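Local atomic coordinates of PLP-Dependent L-Arginine Hydroxylase MppP (Streptomyces wadayamensis, PDB entry 6C9B), a protein that is a pyridoxal 5'-phosphate-dependent oxidase of the class-one aminotransferase family that acts on L-arginine, yielding 4-hydroxy-2-ketoarginine and 2-ketoarginine. Residues G82-C87 and L232-E237; G76-P81 and D201-L206. All coordinates share one frame; numbering follows the deposited sequence.

Contact 1 of 2, residues G82-C87 and L232-E237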
ATOM      1  N   GLY B  82     -14.924  -7.085  10.045  1.00 38.09           N
ATOM      2  CA  GLY B  82     -13.988  -6.260  10.780  1.00 30.19           C
ATOM      3  C   GLY B  82     -12.886  -7.013  11.494  1.00 34.03           C
ATOM      4  O   GLY B  82     -11.929  -6.379  11.963  1.00 32.74           O
ATOM      5  N   ARG B  83     -12.988  -8.340  11.594  1.00 27.64           N
ATOM      6  CA  ARG B  83     -11.939  -9.121  12.232  1.00 29.42           C
ATOM      7  C   ARG B  83     -10.796  -9.426  11.284  1.00 30.18           C
ATOM      8  O   ARG B  83      -9.691  -9.751  11.743  1.00 26.30           O
ATOM      9  CB  ARG B  83     -12.529 -10.419  12.782  1.00 28.94           C
ATOM     10  CG  ARG B  83     -13.416 -10.231  14.046  1.00 40.68           C
ATOM     11  CD  ARG B  83     -12.619  -9.732  15.259  1.00 32.84           C
ATOM     12  NE  ARG B  83     -11.526 -10.636  15.623  1.00 29.06           N
ATOM     13  CZ  ARG B  83     -11.716 -11.816  16.195  1.00 30.46           C
ATOM     14  NH1 ARG B  83     -12.942 -12.234  16.491  1.00 32.81           N
ATOM     15  NH2 ARG B  83     -10.685 -12.580  16.468  1.00 24.97           N
ATOM     16  N   VAL B  84     -11.043  -9.354   9.979  1.00 24.57           N
ATOM     17  CA  VAL B  84     -10.007  -9.514   8.968  1.00 20.24           C
ATOM     18  C   VAL B  84      -9.909  -8.178   8.248  1.00 24.82           C
ATOM     19  O   VAL B  84     -10.848  -7.790   7.540  1.00 25.45           O
ATOM     20  CB  VAL B  84     -10.339 -10.625   7.963  1.00 19.78           C
ATOM     21  CG1 VAL B  84      -9.261 -10.686   6.827  1.00 24.17           C
ATOM     22  CG2 VAL B  84     -10.456 -11.985   8.642  1.00 20.06           C
ATOM     23  N   LEU B  85      -8.775  -7.486   8.388  1.00 20.57           N
ATOM     24  CA  LEU B  85      -8.583  -6.197   7.733  1.00 18.69           C
ATOM     25  C   LEU B  85      -7.830  -6.421   6.427  1.00 18.45           C
ATOM     26  O   LEU B  85      -6.688  -6.896   6.445  1.00 20.12           O
ATOM     27  CB  LEU B  85      -7.815  -5.233   8.627  1.00 23.15           C
ATOM     28  CG  LEU B  85      -8.433  -5.073  10.016  1.00 24.62           C
ATOM     29  CD1 LEU B  85      -7.525  -4.204  10.894  1.00 27.84           C
ATOM     30  CD2 LEU B  85      -9.794  -4.479   9.909  1.00 28.21           C
ATOM     31  N   SER B  86      -8.451  -6.059   5.296  1.00 16.63           N
ATOM     32  CA  SER B  86      -7.815  -6.257   3.993  1.00 17.59           C
ATOM     33  C   SER B  86      -6.946  -5.043   3.681  1.00 18.00           C
ATOM     34  O   SER B  86      -7.436  -3.907   3.662  1.00 18.10           O
ATOM     35  CB  SER B  86      -8.849  -6.472   2.882  1.00 20.51           C
ATOM     36  OG  SER B  86      -9.722  -7.559   3.173  1.00 21.74           O
ATOM     37  N   CYS B  87      -5.655  -5.288   3.482  1.00 18.76           N
ATOM     38  CA  CYS B  87      -4.652  -4.254   3.249  1.00 17.16           C
ATOM     39  C   CYS B  87      -4.119  -4.376   1.828  1.00 15.89           C
ATOM     40  O   CYS B  87      -4.211  -5.440   1.207  1.00 16.62           O
ATOM     41  CB  CYS B  87      -3.481  -4.379   4.227  1.00 16.45           C
ATOM     42  SG  CYS B  87      -4.048  -4.397   5.956  1.00 23.04           S
ATOM     43  N   LEU B 232      -3.885  -9.729   4.574  1.00 18.03           N
ATOM     44  CA  LEU B 232      -5.049  -9.905   5.443  1.00 17.90           C
ATOM     45  C   LEU B 232      -4.556  -9.912   6.877  1.00 19.50           C
ATOM     46  O   LEU B 232      -3.909 -10.876   7.301  1.00 21.58           O
ATOM     47  CB  LEU B 232      -5.797 -11.202   5.126  1.00 19.22           C
ATOM     48  CG  LEU B 232      -6.127 -11.448   3.654  1.00 20.76           C
ATOM     49  CD1 LEU B 232      -6.775 -12.804   3.519  1.00 28.21           C
ATOM     50  CD2 LEU B 232      -7.032 -10.330   3.064  1.00 22.27           C
ATOM     51  N   LEU B 233      -4.869  -8.841   7.612  1.00 17.73           N
ATOM     52  CA  LEU B 233      -4.425  -8.657   8.993  1.00 18.96           C
ATOM     53  C   LEU B 233      -5.546  -9.139   9.894  1.00 20.98           C
ATOM     54  O   LEU B 233      -6.625  -8.535   9.928  1.00 19.45           O
ATOM     55  CB  LEU B 233      -4.070  -7.192   9.237  1.00 18.74           C
ATOM     56  CG  LEU B 233      -3.440  -6.765  10.558  1.00 26.19           C
ATOM     57  CD1 LEU B 233      -2.274  -7.563  10.906  1.00 39.67           C
ATOM     58  CD2 LEU B 233      -3.066  -5.266  10.482  1.00 30.04           C
ATOM     59  N   VAL B 234      -5.314 -10.278  10.551  1.00 18.93           N
ATOM     60  CA  VAL B 234      -6.293 -10.940  11.399  1.00 18.08           C
ATOM     61  C   VAL B 234      -5.797 -10.847  12.835  1.00 19.42           C
ATOM     62  O   VAL B 234      -4.613 -11.080  13.088  1.00 20.20           O
ATOM     63  CB  VAL B 234      -6.489 -12.417  10.988  1.00 19.14           C
ATOM     64  CG1 VAL B 234      -7.744 -12.972  11.615  1.00 23.02           C
ATOM     65  CG2 VAL B 234      -6.516 -12.606   9.458  1.00 20.01           C
ATOM     66  N   PHE B 235      -6.676 -10.467  13.770  1.00 21.76           N
ATOM     67  CA  PHE B 235      -6.240 -10.240  15.147  1.00 18.98           C
ATOM     68  C   PHE B 235      -7.256 -10.820  16.127  1.00 21.05           C
ATOM     69  O   PHE B 235      -8.452 -10.897  15.843  1.00 23.06           O
ATOM     70  CB  PHE B 235      -6.030  -8.741  15.411  1.00 24.91           C
ATOM     71  CG  PHE B 235      -7.244  -7.908  15.099  1.00 31.75           C
ATOM     72  CD1 PHE B 235      -7.463  -7.430  13.803  1.00 30.08           C
ATOM     73  CD2 PHE B 235      -8.190  -7.637  16.070  1.00 39.21           C
ATOM     74  CE1 PHE B 235      -8.580  -6.694  13.520  1.00 34.61           C
ATOM     75  CE2 PHE B 235      -9.320  -6.898  15.772  1.00 41.09           C
ATOM     76  CZ  PHE B 235      -9.514  -6.427  14.503  1.00 44.23           C
ATOM     77  N   SER B 236      -6.748 -11.249  17.275  1.00 20.35           N
ATOM     78  CA  SER B 236      -7.592 -11.702  18.371  1.00 22.43           C
ATOM     79  C   SER B 236      -8.389 -10.532  18.934  1.00 22.18           C
ATOM     80  O   SER B 236      -7.984  -9.370  18.847  1.00 23.68           O
ATOM     81  CB  SER B 236      -6.728 -12.349  19.458  1.00 23.55           C
ATOM     82  OG  SER B 236      -5.818 -11.435  20.066  1.00 22.84           O
ATOM     83  N   GLU B 237      -9.550 -10.850  19.518  1.00 28.92           N
ATOM     84  CA  GLU B 237     -10.406  -9.788  20.040  1.00 30.85           C
ATOM     85  C   GLU B 237      -9.709  -9.007  21.142  1.00 33.83           C
ATOM     86  O   GLU B 237      -9.941  -7.804  21.295  1.00 33.09           O
ATOM     87  CB  GLU B 237     -11.719 -10.364  20.566  1.00 44.77           C
ATOM     88  CG  GLU B 237     -12.524 -11.148  19.562  1.00 71.55           C
ATOM     89  CD  GLU B 237     -13.969 -11.314  20.001  1.00 84.21           C
ATOM     90  OE1 GLU B 237     -14.877 -10.979  19.207  1.00 86.82           O
ATOM     91  OE2 GLU B 237     -14.195 -11.761  21.148  1.00 81.21           O
TER
HETATM   92  O   HOH W   1     -15.727 -11.659  16.286  1.00 42.52           O

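Contact 2 of 2, residues G76-P81 and D201-L206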
ATOM      1  N   GLY B  76     -11.288 -22.048  11.068  1.00 27.30           N
ATOM      2  CA  GLY B  76     -11.627 -21.283  12.251  1.00 28.85           C
ATOM      3  C   GLY B  76     -11.323 -19.799  12.207  1.00 29.47           C
ATOM      4  O   GLY B  76     -11.418 -19.128  13.244  1.00 25.80           O
ATOM      5  N   TYR B  77     -10.980 -19.241  11.044  1.00 25.42           N
ATOM      6  CA  TYR B  77     -10.732 -17.814  10.965  1.00 24.73           C
ATOM      7  C   TYR B  77     -11.971 -17.050  11.437  1.00 24.90           C
ATOM      8  O   TYR B  77     -13.108 -17.522  11.284  1.00 28.72           O
ATOM      9  CB  TYR B  77     -10.343 -17.393   9.540  1.00 24.73           C
ATOM     10  CG  TYR B  77     -11.499 -17.200   8.591  1.00 20.42           C
ATOM     11  CD1 TYR B  77     -12.105 -18.284   7.969  1.00 28.10           C
ATOM     12  CD2 TYR B  77     -11.989 -15.926   8.312  1.00 28.87           C
ATOM     13  CE1 TYR B  77     -13.182 -18.105   7.100  1.00 28.28           C
ATOM     14  CE2 TYR B  77     -13.064 -15.748   7.454  1.00 26.59           C
ATOM     15  CZ  TYR B  77     -13.644 -16.832   6.848  1.00 26.49           C
ATOM     16  OH  TYR B  77     -14.712 -16.653   5.986  1.00 29.93           O
ATOM     17  N   PRO B  78     -11.781 -15.885  12.051  1.00 24.64           N
ATOM     18  CA  PRO B  78     -12.926 -15.083  12.498  1.00 28.09           C
ATOM     19  C   PRO B  78     -13.608 -14.407  11.327  1.00 33.01           C
ATOM     20  O   PRO B  78     -13.034 -13.512  10.690  1.00 28.41           O
ATOM     21  CB  PRO B  78     -12.285 -14.067  13.440  1.00 26.45           C
ATOM     22  CG  PRO B  78     -10.892 -13.881  12.825  1.00 25.45           C
ATOM     23  CD  PRO B  78     -10.490 -15.225  12.350  1.00 28.85           C
ATOM     24  N   ALA B  79     -14.834 -14.828  11.043  1.00 31.50           N
ATOM     25  CA  ALA B  79     -15.563 -14.413   9.851  1.00 34.75           C
ATOM     26  C   ALA B  79     -16.458 -13.203  10.087  1.00 32.08           C
ATOM     27  O   ALA B  79     -17.050 -12.689   9.139  1.00 34.90           O
ATOM     28  CB  ALA B  79     -16.398 -15.587   9.332  1.00 35.80           C
ATOM     29  N   GLU B  80     -16.535 -12.717  11.308  1.00 29.95           N
ATOM     30  CA  GLU B  80     -17.331 -11.536  11.597  1.00 34.66           C
ATOM     31  C   GLU B  80     -16.732 -10.334  10.867  1.00 41.72           C
ATOM     32  O   GLU B  80     -15.507 -10.183  10.834  1.00 33.96           O
ATOM     33  CB  GLU B  80     -17.356 -11.283  13.112  1.00 42.94           C
ATOM     34  CG  GLU B  80     -17.884 -12.451  13.966  1.00 68.50           C
ATOM     35  CD  GLU B  80     -16.933 -13.658  14.047  1.00 75.27           C
ATOM     36  OE1 GLU B  80     -15.692 -13.469  14.037  1.00 50.89           O
ATOM     37  OE2 GLU B  80     -17.434 -14.803  14.105  1.00 77.78           O
ATOM     38  N   PRO B  81     -17.548  -9.470  10.263  1.00 45.38           N
ATOM     39  CA  PRO B  81     -16.988  -8.285   9.595  1.00 50.28           C
ATOM     40  C   PRO B  81     -16.116  -7.454  10.530  1.00 50.67           C
ATOM     41  O   PRO B  81     -16.487  -7.175  11.671  1.00 44.23           O
ATOM     42  CB  PRO B  81     -18.235  -7.517   9.147  1.00 53.93           C
ATOM     43  CG  PRO B  81     -19.264  -8.573   8.962  1.00 54.19           C
ATOM     44  CD  PRO B  81     -19.001  -9.585  10.036  1.00 45.79           C
ATOM     45  N   ASP B 201      -5.300 -26.072  10.848  1.00 23.31           N
ATOM     46  CA  ASP B 201      -6.036 -24.848  11.186  1.00 25.64           C
ATOM     47  C   ASP B 201      -5.282 -24.079  12.272  1.00 23.07           C
ATOM     48  O   ASP B 201      -5.283 -24.468  13.442  1.00 24.73           O
ATOM     49  CB  ASP B 201      -7.446 -25.209  11.646  1.00 28.46           C
ATOM     50  CG  ASP B 201      -8.340 -23.999  11.796  1.00 31.46           C
ATOM     51  OD1 ASP B 201      -7.818 -22.876  11.967  1.00 27.18           O
ATOM     52  OD2 ASP B 201      -9.578 -24.169  11.712  1.00 27.52           O
ATOM     53  N   HIS B 202      -4.606 -22.992  11.884  1.00 20.70           N
ATOM     54  CA  HIS B 202      -3.818 -22.195  12.833  1.00 19.70           C
ATOM     55  C   HIS B 202      -4.702 -21.403  13.776  1.00 23.19           C
ATOM     56  O   HIS B 202      -4.340 -21.171  14.937  1.00 22.98           O
ATOM     57  CB  HIS B 202      -2.912 -21.209  12.079  1.00 19.67           C
ATOM     58  CG  HIS B 202      -1.750 -21.849  11.381  1.00 19.46           C
ATOM     59  ND1 HIS B 202      -1.854 -23.038  10.691  1.00 23.62           N
ATOM     60  CD2 HIS B 202      -0.466 -21.438  11.233  1.00 19.87           C
ATOM     61  CE1 HIS B 202      -0.676 -23.354  10.188  1.00 23.22           C
ATOM     62  NE2 HIS B 202       0.186 -22.403  10.501  1.00 21.41           N
ATOM     63  N   TYR B 203      -5.853 -20.963  13.292  1.00 20.50           N
ATOM     64  CA  TYR B 203      -6.739 -20.163  14.125  1.00 22.72           C
ATOM     65  C   TYR B 203      -7.340 -20.996  15.245  1.00 24.35           C
ATOM     66  O   TYR B 203      -7.521 -20.499  16.363  1.00 24.88           O
ATOM     67  CB  TYR B 203      -7.803 -19.513  13.240  1.00 21.14           C
ATOM     68  CG  TYR B 203      -7.154 -18.564  12.269  1.00 19.76           C
ATOM     69  CD1 TYR B 203      -6.854 -17.270  12.653  1.00 19.36           C
ATOM     70  CD2 TYR B 203      -6.786 -18.974  10.980  1.00 20.22           C
ATOM     71  CE1 TYR B 203      -6.221 -16.383  11.788  1.00 21.36           C
ATOM     72  CE2 TYR B 203      -6.150 -18.085  10.109  1.00 21.91           C
ATOM     73  CZ  TYR B 203      -5.874 -16.789  10.540  1.00 19.91           C
ATOM     74  OH  TYR B 203      -5.250 -15.883   9.735  1.00 19.56           O
ATOM     75  N   ALA B 204      -7.615 -22.273  14.978  1.00 23.81           N
ATOM     76  CA  ALA B 204      -8.089 -23.159  16.031  1.00 22.15           C
ATOM     77  C   ALA B 204      -7.053 -23.286  17.134  1.00 25.76           C
ATOM     78  O   ALA B 204      -7.386 -23.215  18.321  1.00 28.97           O
ATOM     79  CB  ALA B 204      -8.429 -24.522  15.432  1.00 25.26           C
ATOM     80  N   VAL B 205      -5.785 -23.447  16.752  1.00 22.21           N
ATOM     81  CA  VAL B 205      -4.704 -23.528  17.735  1.00 22.48           C
ATOM     82  C   VAL B 205      -4.627 -22.237  18.536  1.00 24.53           C
ATOM     83  O   VAL B 205      -4.582 -22.248  19.772  1.00 24.87           O
ATOM     84  CB  VAL B 205      -3.365 -23.838  17.042  1.00 22.56           C
ATOM     85  CG1 VAL B 205      -2.229 -23.844  18.063  1.00 22.45           C
ATOM     86  CG2 VAL B 205      -3.439 -25.190  16.314  1.00 26.29           C
ATOM     87  N   LEU B 206      -4.605 -21.101  17.846  1.00 21.33           N
ATOM     88  CA  LEU B 206      -4.444 -19.823  18.538  1.00 22.28           C
ATOM     89  C   LEU B 206      -5.603 -19.543  19.480  1.00 23.58           C
ATOM     90  O   LEU B 206      -5.400 -19.081  20.613  1.00 24.52           O
ATOM     91  CB  LEU B 206      -4.322 -18.694  17.515  1.00 23.90           C
ATOM     92  CG  LEU B 206      -3.048 -18.747  16.692  1.00 20.55           C
ATOM     93  CD1 LEU B 206      -3.163 -17.800  15.523  1.00 19.09           C
ATOM     94  CD2 LEU B 206      -1.800 -18.453  17.526  1.00 20.58           C
TER

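Contact 1 of 2, residues G82-C87 and L232-E237
The guanidinium of Arg83 receives the CG methylene of Glu237 over one face, 3.3 Å above its plane and offset toward the rim, while the carbonyl of Phe235 and a water lie at its edge. Side-on, Arg83 NE and NH2 both donate to Phe235 O, at 3.1 Å from NE and 2.9 Å from NH2, and this shared acceptor fixes the rotation of the group. The chain of Arg83 reaches it by folding at chi2 and chi3 (-65° and -58°). Its charge also meets Glu237: Arg83 NH1 stands 3.6 Å from Glu237 OE1, which lies well out of the guanidinium plane, so the salt bridge is one of charges alone, and the water bridges the same two atoms. The Phe235 ring has Leu85 CG at its edge, and Leu85 CD1 approaches Phe235 CE1 to 3.8 Å.

Strand 84-87, outermost within this chain, runs antiparallel to strand 231-235, its neighbour in the mixed seven-strand sheet of the large domain in this aminotransferase fold. Leu85 and Leu233 form the hydrogen-bonded pair: Leu85 N reaches Leu233 O at 2.8 Å, and Leu233 N returns a bond to Leu85 O. The flanking non-hydrogen-bonded pairs, Val84 with Val234 and Ser86 with Leu232, face helix 57-71, where Ser86 OG bonds to Glu61 and His65. There the two valines lie side by side, Val84 CG2 to Val234 CG2 at 4.1 Å. On the other face, Leu85 packs on Tyr247 and Leu233 on Ile96.

Contact 2 of 2, residues G76-P81 and D201-L206
Gly76 brings its backbone to the first turn of helix 202-209, its CA 5.4 Å from that of Tyr203, and from there residues 76-81 run on as an irregular loop toward strand 84-87. The polar tie is made by Asp201. With CG anti to the backbone N (chi1 -171°), its carboxylate is carried to the loop, and Asp201 OD2 accepts from Gly76 N at 2.8 Å. The N-H arrives on the syn side, 17° out of the carboxylate plane, along a rather bent path of 140°. The other oxygen, Asp201 OD1, takes the Ala204 N-H, N to O 3.1 Å, from above the plane, making Asp201 the N-cap of the helix. The one carboxylate thus accepts from the loop through OD2 and from the helix through OD1.

Beside this polar pair, the CA–CB bond of Tyr203 points at the loop. Its CB lies 3.6 Å from Gly76 O, and one face of its ring receives the CA of Tyr77 in a CH-pi contact, 4.2 Å from that carbon to the ring centroid and displaced toward the rim. Tyr77 CB touches Tyr203 CD2, whereas Pro78 places CD against CD1, the proline and tyrosine side chains crossing at about a right angle. The Tyr77 ring leads away from the helix to stack on Phe69 of helix 57-71. Tyr203 OH bonds to Glu217 of strand 212-218, which ties the far end of the ring to the central sheet.

The helix dipole and the two backbone N-H groups would be expected to favour the ionised form of Asp201, coupling the start of the helix to the position of the loop.

Overall arrangement
Both contacts belong to one continuous region: residues 76-81 lead straight into 82-87, and the contact centres lie about 10 Å apart. Contact 1 is the more buried, a pairing of neighbouring strands within the sheet; contact 2 is partly buried and joins a loop to a helix start outside that sheet. Their chemistry follows: reciprocal backbone bonds and aliphatic packing in the former, with charge reserved for its end, against a carboxylate cap and a tyrosine face in the latter. Pro78 joins them, its CG 3.5 Å from Val234 CG1 and its CB 3.6 Å from Arg83 CZ. Tyr203 OH also approaches Val234 CG2, at 3.5 Å.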